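Long-range contacts in periplasmic binding protein (PDB 4PAG), which probably captures a solute in the periplasm for an ABC transporter, as its family does for iron complexes and vitamin B12, and here holds a free histidine: residues A[35-40]-A[138-143]; A[145-150]-A[306-311]; A[274-279]-A[302-307]. All coordinates share one frame; numbering follows the deposited sequence. Where two conformers were deposited one is given.

Interaction 1: residues A[35-40]-A[138-143]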
ATOM      1  N   TYR A  35       5.414   6.582  -9.579  1.00 15.73           N
ATOM      2  CA  TYR A  35       5.475   7.996  -9.214  1.00 15.42           C
ATOM      3  C   TYR A  35       6.766   8.331  -8.459  1.00 14.81           C
ATOM      4  O   TYR A  35       7.464   9.276  -8.815  1.00 14.88           O
ATOM      5  CB  TYR A  35       4.254   8.462  -8.390  1.00 14.54           C
ATOM      6  CG  TYR A  35       4.501   9.861  -7.909  1.00 15.22           C
ATOM      7  CD1 TYR A  35       4.261  10.953  -8.736  1.00 15.04           C
ATOM      8  CD2 TYR A  35       5.099  10.088  -6.679  1.00 14.80           C
ATOM      9  CE1 TYR A  35       4.580  12.239  -8.329  1.00 16.61           C
ATOM     10  CE2 TYR A  35       5.423  11.360  -6.266  1.00 15.81           C
ATOM     11  CZ  TYR A  35       5.159  12.434  -7.086  1.00 17.40           C
ATOM     12  OH  TYR A  35       5.476  13.699  -6.651  1.00 17.32           O
ATOM     13  N   VAL A  36       7.075   7.567  -7.415  1.00 13.86           N
ATOM     14  CA  VAL A  36       8.223   7.897  -6.573  1.00 14.11           C
ATOM     15  C   VAL A  36       9.564   7.635  -7.268  1.00 15.18           C
ATOM     16  O   VAL A  36      10.559   8.222  -6.888  1.00 14.37           O
ATOM     17  CB  VAL A  36       8.176   7.230  -5.166  1.00 14.53           C
ATOM     18  CG1 VAL A  36       7.068   7.856  -4.324  1.00 14.62           C
ATOM     19  CG2 VAL A  36       8.023   5.721  -5.250  1.00 14.19           C
ATOM     20  N   ILE A  37       9.588   6.769  -8.283  1.00 16.34           N
ATOM     21  CA  ILE A  37      10.790   6.590  -9.098  1.00 16.33           C
ATOM     22  C   ILE A  37      10.919   7.779 -10.060  1.00 17.84           C
ATOM     23  O   ILE A  37      11.916   8.504 -10.032  1.00 19.63           O
ATOM     24  CB  ILE A  37      10.788   5.246  -9.859  1.00 17.08           C
ATOM     25  CG1 ILE A  37      10.797   4.081  -8.869  1.00 17.15           C
ATOM     26  CG2 ILE A  37      12.000   5.139 -10.786  1.00 17.51           C
ATOM     27  CD1 ILE A  37      10.484   2.745  -9.507  1.00 18.14           C
ATOM     28  N   ASP A  38       9.904   7.991 -10.891  1.00 16.77           N
ATOM     29  CA  ASP A  38       9.872   9.148 -11.795  1.00 19.09           C
ATOM     30  C   ASP A  38       8.476   9.268 -12.396  1.00 19.57           C
ATOM     31  O   ASP A  38       8.021   8.364 -13.090  1.00 18.63           O
ATOM     32  CB  ASP A  38      10.917   8.983 -12.910  1.00 20.37           C
ATOM     33  CG  ASP A  38      10.987  10.177 -13.844  1.00 23.54           C
ATOM     34  OD1 ASP A  38      10.464  11.263 -13.513  1.00 26.10           O
ATOM     35  OD2 ASP A  38      11.571  10.025 -14.932  1.00 27.93           O
ATOM     36  N   ASP A  39       7.797  10.376 -12.121  1.00 20.19           N
ATOM     37  CA  ASP A  39       6.437  10.582 -12.624  1.00 22.93           C
ATOM     38  C   ASP A  39       6.399  11.042 -14.081  1.00 21.73           C
ATOM     39  O   ASP A  39       5.361  10.931 -14.739  1.00 21.42           O
ATOM     40  CB  ASP A  39       5.681  11.573 -11.736  1.00 26.88           C
ATOM     41  CG  ASP A  39       6.285  12.957 -11.749  1.00 29.76           C
ATOM     42  OD1 ASP A  39       7.521  13.065 -11.575  1.00 33.77           O
ATOM     43  OD2 ASP A  39       5.523  13.933 -11.914  1.00 38.12           O
ATOM     44  N   THR A  40       7.530  11.529 -14.586  1.00 20.41           N
ATOM     45  CA  THR A  40       7.593  12.109 -15.926  1.00 21.69           C
ATOM     46  C   THR A  40       6.926  11.228 -16.998  1.00 18.68           C
ATOM     47  O   THR A  40       6.066  11.709 -17.724  1.00 21.85           O
ATOM     48  CB  THR A  40       9.042  12.452 -16.323  1.00 24.22           C
ATOM     49  OG1 THR A  40       9.640  13.235 -15.284  1.00 26.63           O
ATOM     50  CG2 THR A  40       9.076  13.242 -17.612  1.00 27.15           C
HETATM   51  N   MSE A 138      12.925   1.313 -16.417  1.00 15.97           N
HETATM   52  CA  MSE A 138      12.771   2.732 -16.681  1.00 17.02           C
HETATM   53  C   MSE A 138      14.079   3.478 -16.926  1.00 16.83           C
HETATM   54  O   MSE A 138      14.053   4.661 -17.215  1.00 18.92           O
HETATM   55  CB  MSE A 138      12.050   3.341 -15.460  1.00 16.77           C
HETATM   56  CG  MSE A 138      10.621   2.829 -15.277  1.00 17.81           C
HETATM   57 SE   MSE A 138       9.769   3.543 -13.643  1.00 24.30          SE
HETATM   58  CE  MSE A 138       9.702   5.418 -14.267  1.00 22.63           C
ATOM     59  N   GLN A 139      15.222   2.806 -16.797  1.00 16.31           N
ATOM     60  CA  GLN A 139      16.544   3.454 -16.833  1.00 19.01           C
ATOM     61  C   GLN A 139      16.645   4.563 -15.786  1.00 18.12           C
ATOM     62  O   GLN A 139      17.146   5.654 -16.070  1.00 18.21           O
ATOM     63  CB  GLN A 139      16.855   4.012 -18.228  1.00 23.78           C
ATOM     64  CG  GLN A 139      16.769   2.999 -19.362  1.00 30.56           C
ATOM     65  CD  GLN A 139      18.068   2.266 -19.596  1.00 37.74           C
ATOM     66  OE1 GLN A 139      18.750   1.881 -18.646  1.00 49.01           O
ATOM     67  NE2 GLN A 139      18.424   2.067 -20.865  1.00 38.81           N
ATOM     68  N   LYS A 140      16.148   4.270 -14.587  1.00 16.96           N
ATOM     69  CA  LYS A 140      16.205   5.166 -13.438  1.00 18.88           C
ATOM     70  C   LYS A 140      16.843   4.385 -12.283  1.00 17.74           C
ATOM     71  O   LYS A 140      16.312   4.325 -11.156  1.00 15.72           O
ATOM     72  CB  LYS A 140      14.792   5.625 -13.061  1.00 22.05           C
ATOM     73  CG  LYS A 140      14.120   6.535 -14.084  1.00 24.86           C
ATOM     74  CD  LYS A 140      14.810   7.884 -14.243  1.00 28.81           C
ATOM     75  CE  LYS A 140      14.925   8.613 -12.916  1.00 33.39           C
ATOM     76  NZ  LYS A 140      15.267  10.047 -13.089  1.00 40.93           N
ATOM     77  N   GLU A 141      17.992   3.792 -12.578  1.00 17.52           N
ATOM     78  CA  GLU A 141      18.617   2.822 -11.696  1.00 18.67           C
ATOM     79  C   GLU A 141      19.088   3.446 -10.372  1.00 17.48           C
ATOM     80  O   GLU A 141      18.845   2.884  -9.308  1.00 17.32           O
ATOM     81  CB  GLU A 141      19.797   2.121 -12.393  1.00 21.64           C
ATOM     82  CG  GLU A 141      19.438   1.349 -13.661  1.00 23.54           C
ATOM     83  CD  GLU A 141      19.647   2.146 -14.951  1.00 28.52           C
ATOM     84  OE1 GLU A 141      19.570   3.406 -14.945  1.00 24.61           O
ATOM     85  OE2 GLU A 141      19.882   1.496 -15.991  1.00 37.94           O
ATOM     86  N   GLU A 142      19.745   4.603 -10.428  1.00 16.42           N
ATOM     87  CA  GLU A 142      20.265   5.200  -9.188  1.00 16.75           C
ATOM     88  C   GLU A 142      19.125   5.631  -8.271  1.00 16.40           C
ATOM     89  O   GLU A 142      19.193   5.417  -7.069  1.00 16.82           O
ATOM     90  CB  GLU A 142      21.194   6.383  -9.451  1.00 17.15           C
ATOM     91  CG  GLU A 142      22.515   6.030 -10.117  1.00 18.79           C
ATOM     92  CD  GLU A 142      23.282   4.937  -9.401  1.00 20.94           C
ATOM     93  OE1 GLU A 142      23.269   4.906  -8.148  1.00 21.03           O
ATOM     94  OE2 GLU A 142      23.912   4.113 -10.094  1.00 22.40           O
ATOM     95  N   ARG A 143      18.087   6.234  -8.841  1.00 15.77           N
ATOM     96  CA  ARG A 143      16.909   6.603  -8.073  1.00 16.45           C
ATOM     97  C   ARG A 143      16.235   5.373  -7.467  1.00 16.61           C
ATOM     98  O   ARG A 143      15.989   5.332  -6.267  1.00 16.69           O
ATOM     99  CB  ARG A 143      15.917   7.381  -8.947  1.00 16.39           C
ATOM    100  CG  ARG A 143      14.569   7.625  -8.295  1.00 17.51           C
ATOM    101  CD  ARG A 143      14.675   8.510  -7.069  1.00 17.80           C
ATOM    102  NE  ARG A 143      13.370   8.770  -6.469  1.00 17.49           N
ATOM    103  CZ  ARG A 143      13.182   9.342  -5.278  1.00 17.88           C
ATOM    104  NH1 ARG A 143      14.215   9.742  -4.538  1.00 16.89           N
ATOM    105  NH2 ARG A 143      11.948   9.524  -4.826  1.00 17.56           N
TER

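Interaction 2: residues A[145-150]-A[306-311]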
ATOM      1  N   ASN A 145      17.389   2.386  -6.969  1.00 16.05           N
ATOM      2  CA  ASN A 145      18.285   1.735  -6.008  1.00 17.02           C
ATOM      3  C   ASN A 145      18.338   2.448  -4.647  1.00 17.20           C
ATOM      4  O   ASN A 145      18.460   1.790  -3.611  1.00 16.62           O
ATOM      5  CB  ASN A 145      19.698   1.594  -6.588  1.00 17.40           C
ATOM      6  CG  ASN A 145      19.765   0.617  -7.762  1.00 21.39           C
ATOM      7  OD1 ASN A 145      18.804  -0.103  -8.064  1.00 18.28           O
ATOM      8  ND2 ASN A 145      20.911   0.593  -8.436  1.00 23.39           N
ATOM      9  N   ALA A 146      18.259   3.780  -4.645  1.00 17.79           N
ATOM     10  CA  ALA A 146      18.216   4.539  -3.384  1.00 16.46           C
ATOM     11  C   ALA A 146      16.972   4.156  -2.577  1.00 16.69           C
ATOM     12  O   ALA A 146      17.057   3.891  -1.379  1.00 18.01           O
ATOM     13  CB  ALA A 146      18.231   6.034  -3.655  1.00 15.90           C
ATOM     14  N   LEU A 147      15.827   4.101  -3.253  1.00 15.51           N
ATOM     15  CA  LEU A 147      14.564   3.698  -2.628  1.00 14.77           C
ATOM     16  C   LEU A 147      14.613   2.264  -2.124  1.00 14.62           C
ATOM     17  O   LEU A 147      14.154   1.984  -1.005  1.00 15.65           O
ATOM     18  CB  LEU A 147      13.391   3.863  -3.602  1.00 14.25           C
ATOM     19  CG  LEU A 147      13.175   5.261  -4.172  1.00 14.23           C
ATOM     20  CD1 LEU A 147      11.923   5.289  -5.040  1.00 15.17           C
ATOM     21  CD2 LEU A 147      13.071   6.294  -3.063  1.00 14.52           C
ATOM     22  N   ALA A 148      15.172   1.372  -2.947  1.00 14.12           N
ATOM     23  CA  ALA A 148      15.327  -0.029  -2.595  1.00 16.50           C
ATOM     24  C   ALA A 148      16.179  -0.210  -1.346  1.00 16.54           C
ATOM     25  O   ALA A 148      15.866  -1.039  -0.504  1.00 16.37           O
ATOM     26  CB  ALA A 148      15.935  -0.815  -3.756  1.00 16.41           C
ATOM     27  N   ASN A 149      17.250   0.564  -1.225  0.50 17.51           N
ATOM     28  CA  ASN A 149      18.135   0.439  -0.072  0.50 20.20           C
ATOM     29  C   ASN A 149      17.456   0.832   1.243  0.50 17.30           C
ATOM     30  O   ASN A 149      17.609   0.134   2.244  0.50 17.21           O
ATOM     31  CB  ASN A 149      19.424   1.228  -0.294  0.50 25.77           C
ATOM     32  CG  ASN A 149      20.402   0.492  -1.189  0.50 31.16           C
ATOM     33  OD1 ASN A 149      20.594  -0.715  -1.061  0.50 35.57           O
ATOM     34  ND2 ASN A 149      21.008   1.209  -2.115  0.50 35.93           N
HETATM   35  N   MSE A 150      16.693   1.922   1.234  1.00 17.23           N
HETATM   36  CA  MSE A 150      15.918   2.329   2.424  1.00 17.39           C
HETATM   37  C   MSE A 150      14.856   1.299   2.728  1.00 16.90           C
HETATM   38  O   MSE A 150      14.667   0.916   3.886  1.00 18.69           O
HETATM   39  CB  MSE A 150      15.286   3.717   2.301  1.00 17.42           C
HETATM   40  CG  MSE A 150      14.575   4.082   3.611  1.00 19.60           C
HETATM   41 SE   MSE A 150      13.899   5.936   3.625  1.00 21.35          SE
HETATM   42  CE  MSE A 150      15.610   6.797   4.077  1.00 19.43           C
ATOM     43  N   GLN A 306      11.327  12.395   3.064  1.00 14.37           N
ATOM     44  CA  GLN A 306      12.390  13.167   2.426  1.00 15.23           C
ATOM     45  C   GLN A 306      12.868  12.485   1.158  1.00 14.81           C
ATOM     46  O   GLN A 306      12.960  13.123   0.110  1.00 14.64           O
ATOM     47  CB  GLN A 306      13.570  13.388   3.376  1.00 16.39           C
ATOM     48  CG  GLN A 306      14.546  14.462   2.902  1.00 18.62           C
ATOM     49  CD  GLN A 306      15.597  13.974   1.917  1.00 21.17           C
ATOM     50  OE1 GLN A 306      15.957  12.791   1.883  1.00 22.73           O
ATOM     51  NE2 GLN A 306      16.122  14.906   1.120  1.00 23.16           N
ATOM     52  N   LEU A 307      13.141  11.193   1.250  1.00 14.03           N
ATOM     53  CA  LEU A 307      13.701  10.436   0.130  1.00 14.40           C
ATOM     54  C   LEU A 307      12.631  10.092  -0.901  1.00 14.78           C
ATOM     55  O   LEU A 307      12.812  10.344  -2.104  1.00 14.94           O
ATOM     56  CB  LEU A 307      14.386   9.161   0.633  1.00 14.80           C
ATOM     57  CG  LEU A 307      14.953   8.229  -0.446  1.00 15.37           C
ATOM     58  CD1 LEU A 307      16.047   8.931  -1.244  1.00 15.54           C
ATOM     59  CD2 LEU A 307      15.480   6.943   0.161  1.00 16.23           C
ATOM     60  N   PHE A 308      11.514   9.530  -0.442  1.00 14.11           N
ATOM     61  CA  PHE A 308      10.467   9.062  -1.367  1.00 14.35           C
ATOM     62  C   PHE A 308       9.696  10.192  -2.040  1.00 14.18           C
ATOM     63  O   PHE A 308       9.386  10.094  -3.224  1.00 16.09           O
ATOM     64  CB  PHE A 308       9.509   8.065  -0.686  1.00 15.09           C
ATOM     65  CG  PHE A 308      10.071   6.678  -0.585  1.00 14.39           C
ATOM     66  CD1 PHE A 308      11.030   6.380   0.358  1.00 14.85           C
ATOM     67  CD2 PHE A 308       9.681   5.683  -1.477  1.00 14.68           C
ATOM     68  CE1 PHE A 308      11.581   5.110   0.441  1.00 15.13           C
ATOM     69  CE2 PHE A 308      10.218   4.413  -1.395  1.00 15.09           C
ATOM     70  CZ  PHE A 308      11.175   4.124  -0.436  1.00 14.48           C
ATOM     71  N   PHE A 309       9.409  11.266  -1.306  1.00 14.78           N
ATOM     72  CA  PHE A 309       8.573  12.353  -1.821  1.00 15.48           C
ATOM     73  C   PHE A 309       9.318  13.673  -2.019  1.00 16.20           C
ATOM     74  O   PHE A 309       8.791  14.579  -2.656  1.00 18.80           O
ATOM     75  CB  PHE A 309       7.345  12.558  -0.917  1.00 15.73           C
ATOM     76  CG  PHE A 309       6.386  11.399  -0.940  1.00 16.45           C
ATOM     77  CD1 PHE A 309       5.570  11.187  -2.047  1.00 15.96           C
ATOM     78  CD2 PHE A 309       6.310  10.507   0.122  1.00 17.70           C
ATOM     79  CE1 PHE A 309       4.694  10.111  -2.088  1.00 16.36           C
ATOM     80  CE2 PHE A 309       5.433   9.431   0.086  1.00 17.37           C
ATOM     81  CZ  PHE A 309       4.625   9.232  -1.021  1.00 16.89           C
ATOM     82  N   GLY A 310      10.538  13.782  -1.494  1.00 15.89           N
ATOM     83  CA  GLY A 310      11.284  15.034  -1.572  1.00 18.24           C
ATOM     84  C   GLY A 310      10.671  16.117  -0.703  1.00 19.24           C
ATOM     85  O   GLY A 310      10.768  17.299  -1.025  1.00 21.50           O
ATOM     86  N   VAL A 311      10.040  15.715   0.400  1.00 20.40           N
ATOM     87  CA  VAL A 311       9.278  16.631   1.243  1.00 21.85           C
ATOM     88  C   VAL A 311       9.837  16.644   2.661  1.00 21.58           C
ATOM     89  O   VAL A 311      10.048  15.589   3.258  1.00 18.13           O
ATOM     90  CB  VAL A 311       7.793  16.240   1.280  1.00 23.68           C
ATOM     91  CG1 VAL A 311       7.038  17.063   2.314  1.00 26.94           C
ATOM     92  CG2 VAL A 311       7.171  16.428  -0.097  1.00 23.79           C
TER

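Interaction 3: residues A[274-279]-A[302-307]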
ATOM      1  N   SER A 274       0.669  -0.894  -1.109  1.00 17.43           N
ATOM      2  CA  SER A 274       1.751  -0.240  -1.837  1.00 16.87           C
ATOM      3  C   SER A 274       3.042  -0.216  -1.028  1.00 16.23           C
ATOM      4  O   SER A 274       3.079  -0.612   0.144  1.00 13.19           O
ATOM      5  CB  SER A 274       1.370   1.201  -2.202  1.00 16.40           C
ATOM      6  OG  SER A 274       1.534   2.073  -1.088  1.00 15.11           O
ATOM      7  N   PHE A 275       4.089   0.276  -1.681  1.00 14.98           N
ATOM      8  CA  PHE A 275       5.385   0.507  -1.052  1.00 13.91           C
ATOM      9  C   PHE A 275       5.312   1.363   0.229  1.00 12.73           C
ATOM     10  O   PHE A 275       6.237   1.341   1.034  1.00 12.85           O
ATOM     11  CB  PHE A 275       6.314   1.194  -2.051  1.00 13.98           C
ATOM     12  CG  PHE A 275       5.999   2.636  -2.242  1.00 13.19           C
ATOM     13  CD1 PHE A 275       5.066   3.036  -3.173  1.00 13.75           C
ATOM     14  CD2 PHE A 275       6.606   3.601  -1.440  1.00 12.38           C
ATOM     15  CE1 PHE A 275       4.753   4.382  -3.322  1.00 14.87           C
ATOM     16  CE2 PHE A 275       6.293   4.935  -1.581  1.00 13.51           C
ATOM     17  CZ  PHE A 275       5.365   5.332  -2.531  1.00 13.76           C
HETATM   18  N   MSE A 276       4.239   2.128   0.413  1.00 12.22           N
HETATM   19  CA  MSE A 276       4.061   2.914   1.651  1.00 12.96           C
HETATM   20  C   MSE A 276       4.132   2.037   2.885  1.00 13.21           C
HETATM   21  O   MSE A 276       4.434   2.522   3.989  1.00 13.08           O
HETATM   22  CB  MSE A 276       2.712   3.629   1.682  1.00 13.31           C
HETATM   23  CG  MSE A 276       2.521   4.688   0.606  1.00 16.03           C
HETATM   24 SE   MSE A 276       3.775   6.196   0.786  1.00 19.02          SE
HETATM   25  CE  MSE A 276       3.117   6.965   2.482  1.00 18.52           C
ATOM     26  N   ARG A 277       3.866   0.743   2.713  1.00 13.01           N
ATOM     27  CA  ARG A 277       3.947  -0.237   3.809  1.00 13.73           C
ATOM     28  C   ARG A 277       5.335  -0.361   4.432  1.00 14.65           C
ATOM     29  O   ARG A 277       5.464  -0.762   5.596  1.00 14.63           O
ATOM     30  CB  ARG A 277       3.468  -1.602   3.336  1.00 13.32           C
ATOM     31  CG  ARG A 277       1.975  -1.641   3.094  1.00 14.09           C
ATOM     32  CD  ARG A 277       1.534  -2.840   2.267  1.00 14.14           C
ATOM     33  NE  ARG A 277       0.087  -2.951   2.356  1.00 14.46           N
ATOM     34  CZ  ARG A 277      -0.645  -3.985   1.963  1.00 14.73           C
ATOM     35  NH1 ARG A 277      -0.089  -5.053   1.389  1.00 15.12           N
ATOM     36  NH2 ARG A 277      -1.966  -3.939   2.144  1.00 15.19           N
ATOM     37  N   ILE A 278       6.366  -0.018   3.660  1.00 13.51           N
ATOM     38  CA  ILE A 278       7.721   0.101   4.189  1.00 14.98           C
ATOM     39  C   ILE A 278       7.731   0.955   5.468  1.00 14.75           C
ATOM     40  O   ILE A 278       8.394   0.611   6.447  1.00 16.08           O
ATOM     41  CB  ILE A 278       8.654   0.703   3.122  1.00 15.39           C
ATOM     42  CG1 ILE A 278       8.872  -0.324   2.007  1.00 16.48           C
ATOM     43  CG2 ILE A 278       9.989   1.119   3.721  1.00 15.87           C
ATOM     44  CD1 ILE A 278       9.248   0.297   0.675  1.00 17.44           C
ATOM     45  N   LEU A 279       6.979   2.053   5.446  1.00 14.70           N
ATOM     46  CA  LEU A 279       6.817   2.921   6.610  1.00 13.78           C
ATOM     47  C   LEU A 279       5.604   2.511   7.442  1.00 13.70           C
ATOM     48  O   LEU A 279       5.667   2.486   8.676  1.00 12.99           O
ATOM     49  CB  LEU A 279       6.658   4.370   6.159  1.00 13.87           C
ATOM     50  CG  LEU A 279       6.380   5.409   7.243  1.00 14.56           C
ATOM     51  CD1 LEU A 279       7.577   5.549   8.159  1.00 15.09           C
ATOM     52  CD2 LEU A 279       6.036   6.745   6.604  1.00 15.30           C
ATOM     53  N   LYS A 302      10.023  11.119   8.835  1.00 15.16           N
ATOM     54  CA  LYS A 302      10.754  12.241   8.247  1.00 16.27           C
ATOM     55  C   LYS A 302      11.726  11.782   7.171  1.00 15.28           C
ATOM     56  O   LYS A 302      11.744  12.354   6.085  1.00 16.41           O
ATOM     57  CB  LYS A 302      11.481  13.072   9.323  1.00 18.85           C
ATOM     58  CG  LYS A 302      10.577  14.060  10.040  1.00 22.73           C
ATOM     59  CD  LYS A 302      11.285  14.682  11.245  1.00 30.24           C
ATOM     60  CE  LYS A 302      10.496  15.831  11.853  1.00 38.31           C
ATOM     61  NZ  LYS A 302      11.024  17.172  11.473  1.00 48.22           N
ATOM     62  N   ALA A 303      12.507  10.740   7.463  1.00 15.70           N
ATOM     63  CA  ALA A 303      13.482  10.210   6.502  1.00 14.88           C
ATOM     64  C   ALA A 303      12.796   9.613   5.274  1.00 15.11           C
ATOM     65  O   ALA A 303      13.232   9.820   4.147  1.00 14.20           O
ATOM     66  CB  ALA A 303      14.369   9.162   7.158  1.00 13.82           C
ATOM     67  N   PHE A 304      11.717   8.880   5.501  1.00 15.46           N
ATOM     68  CA  PHE A 304      10.980   8.252   4.411  1.00 15.18           C
ATOM     69  C   PHE A 304      10.385   9.307   3.463  1.00 14.54           C
ATOM     70  O   PHE A 304      10.529   9.211   2.235  1.00 14.41           O
ATOM     71  CB  PHE A 304       9.905   7.328   4.979  1.00 14.38           C
ATOM     72  CG  PHE A 304       9.163   6.548   3.939  1.00 13.82           C
ATOM     73  CD1 PHE A 304       8.029   7.077   3.352  1.00 14.23           C
ATOM     74  CD2 PHE A 304       9.595   5.288   3.546  1.00 14.60           C
ATOM     75  CE1 PHE A 304       7.336   6.373   2.394  1.00 14.63           C
ATOM     76  CE2 PHE A 304       8.902   4.573   2.587  1.00 15.23           C
ATOM     77  CZ  PHE A 304       7.771   5.121   2.013  1.00 15.75           C
ATOM     78  N   TYR A 305       9.752  10.328   4.027  1.00 13.43           N
ATOM     79  CA  TYR A 305       9.126  11.365   3.209  1.00 15.90           C
ATOM     80  C   TYR A 305      10.161  12.196   2.453  1.00 15.10           C
ATOM     81  O   TYR A 305       9.919  12.609   1.306  1.00 15.89           O
ATOM     82  CB  TYR A 305       8.167  12.243   4.037  1.00 15.22           C
ATOM     83  CG  TYR A 305       6.755  11.677   4.048  1.00 13.75           C
ATOM     84  CD1 TYR A 305       6.474  10.476   4.697  1.00 13.66           C
ATOM     85  CD2 TYR A 305       5.719  12.318   3.385  1.00 13.24           C
ATOM     86  CE1 TYR A 305       5.198   9.940   4.690  1.00 13.81           C
ATOM     87  CE2 TYR A 305       4.433  11.789   3.373  1.00 13.04           C
ATOM     88  CZ  TYR A 305       4.177  10.593   4.020  1.00 13.42           C
ATOM     89  OH  TYR A 305       2.901  10.049   4.023  1.00 12.56           O
ATOM     90  N   GLN A 306      11.327  12.395   3.064  1.00 14.37           N
ATOM     91  CA  GLN A 306      12.390  13.167   2.426  1.00 15.23           C
ATOM     92  C   GLN A 306      12.868  12.485   1.158  1.00 14.81           C
ATOM     93  O   GLN A 306      12.960  13.123   0.110  1.00 14.64           O
ATOM     94  CB  GLN A 306      13.570  13.388   3.376  1.00 16.39           C
ATOM     95  CG  GLN A 306      14.546  14.462   2.902  1.00 18.62           C
ATOM     96  CD  GLN A 306      15.597  13.974   1.917  1.00 21.17           C
ATOM     97  OE1 GLN A 306      15.957  12.791   1.883  1.00 22.73           O
ATOM     98  NE2 GLN A 306      16.122  14.906   1.120  1.00 23.16           N
ATOM     99  N   LEU A 307      13.141  11.193   1.250  1.00 14.03           N
ATOM    100  CA  LEU A 307      13.701  10.436   0.130  1.00 14.40           C
ATOM    101  C   LEU A 307      12.631  10.092  -0.901  1.00 14.78           C
ATOM    102  O   LEU A 307      12.812  10.344  -2.104  1.00 14.94           O
ATOM    103  CB  LEU A 307      14.386   9.161   0.633  1.00 14.80           C
ATOM    104  CG  LEU A 307      14.953   8.229  -0.446  1.00 15.37           C
ATOM    105  CD1 LEU A 307      16.047   8.931  -1.244  1.00 15.54           C
ATOM    106  CD2 LEU A 307      15.480   6.943   0.161  1.00 16.23           C
TER

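Interaction 1: residues A[35-40]-A[138-143]
Arg143 faces the C-terminal end of helix 28-37 with its guanidinium group turned edge-on to the carbonyl of Val36. The motif is a side-on, two-nitrogen grip on a single acceptor in the last turn of a helix. NE of Arg143 lies 2.9 Å from O of Val36, and NH2 of Arg143 lies 2.8 Å from the same oxygen. Both donors lie in the carbonyl plane and the oxygen in the guanidinium plane, but with N-H...O angles near 145° each bond is bent, as one acceptor shared by two neighbouring N-H groups requires. CG of Arg143, anti to the backbone N (chi1 171°), passes 3.3 Å from O of Ile37, and chi2 (64°) turns the guanidinium onto Val36. The two bonds fix the rotation of the flat group.

Beside this polar grip runs an apolar strip. Ile37 and Lys140 slide past each other in opposite directions, CG2 of Ile37 resting 3.6 Å from CB of Lys140. Met138, a selenomethionine just before the Schellman turn that ends helix 127-138, brings its CE to 3.6 Å from O of Asp38. Lys140, the N-cap residue of helix 141-163, crosses Asp38 at about a right angle without forming a salt bridge. The carboxylate is instead tied back in an Asx turn, where OD1 of Asp38 also receives OG1 of Thr40 at 2.8 Å.

Interaction 2: residues A[145-150]-A[306-311]
The backbone oxygen of Leu307, a residue that packs against Ala146, Leu147 and Met150, accepts a hydrogen bond from NH1 of Arg143, one turn before Leu147 on helix 141-163. This bond fastens the last turn of helix 297-309 to the long helix, and the positive charge would probably be favourable beside carbonyls at a helix C terminus. In this family of binding proteins a long helix typically joins the two lobes, and helix 141-163 is consistent with that role.

The rest of the contact is an apolar helix-helix interface built on the ring of Phe308. CD2 of Leu147 sits over the middle of one face, 3.6 Å from the centroid of the Phe308 ring and only 5° off its normal, a well-centred CH-pi contact. The leucine reaches it with CG anti to its carbonyl carbon (chi1 -58°), which also brings CD2 to 3.8 Å from CG of Leu307. Met150, a selenomethionine, approaches the same ring quite differently: its SE lies 89° off the normal, level with the ring, and 4.0 Å from CE1 of Phe308 in an edge-on Met-aromatic contact. The face turned from Leu147 is stacked on by Phe304, while Val36 of helix 28-37 touches both Leu147 and Phe308. The ring is therefore held on both faces as well as along one edge.

Leu307 extends from its own helix toward the other and meets Met150 tip to tip. Its CD2 is the busy branch, 3.9 Å from CB of Met150, with SE and CE of that residue at similar range. The same methyl, CD2 of Leu307, also rests 3.8 Å from the backbone O of Ala146.

Interaction 3: residues A[274-279]-A[302-307]
Phe304 drives its ring into the start of helix 277-288, and four side chains close round it. CB of Leu279 stands over the centre of one face, 3.9 Å from the centroid of the Phe304 ring, in a CH-pi contact. The selenium of Met276 (a selenomethionine) lies at the ring edge, 3.9 Å from CE1 of Phe304, a Met-aromatic pair. CZ of Phe304 in turn meets the edge of the Phe275 ring, 3.9 Å from CE2 of Phe275, and CG2 of Ile278 comes to 3.8 Å from CE2 of Phe304. With an alanine here, Leu279 would probably lose the face beneath its CB and Met276 its aromatic edge, with a gap opened between the helices.

The Tyr305 side is thinner: CE of Met276 touches OH of Tyr305 at 3.5 Å, while that hydroxyl is hydrogen-bonded to O of Ser264 and to NE1 of Trp268. CD2 of Leu279 meets the edge of the Tyr305 ring, 3.8 Å from CE1 of Tyr305. The buried side continues into helix 141-163, where Ile278 rests on Ala151 and Tyr154, and the Tyr305 ring meets Phe322 of helix 315-322, a residue of the histidine pocket.

In the fold
From the N terminus, helix 28-37 is the first partner; interaction 1 closes a loop of 97 residues by bringing its end against the start of helix 141-163. Interaction 2 opens two residues later on that helix and closes a far larger loop of 155 residues, ending on helix 297-309. Interaction 3 spans a short loop near the C terminus, within that larger one, and shares Gln306 and Leu307 with it. Interactions 1 and 2 thus follow in series, whereas 2 and 3 end on the same stretch. Val36 CG1 also packs on Phe275 CZ, so helices 28-37, 141-163, 277-288 and 297-309 join in one cluster.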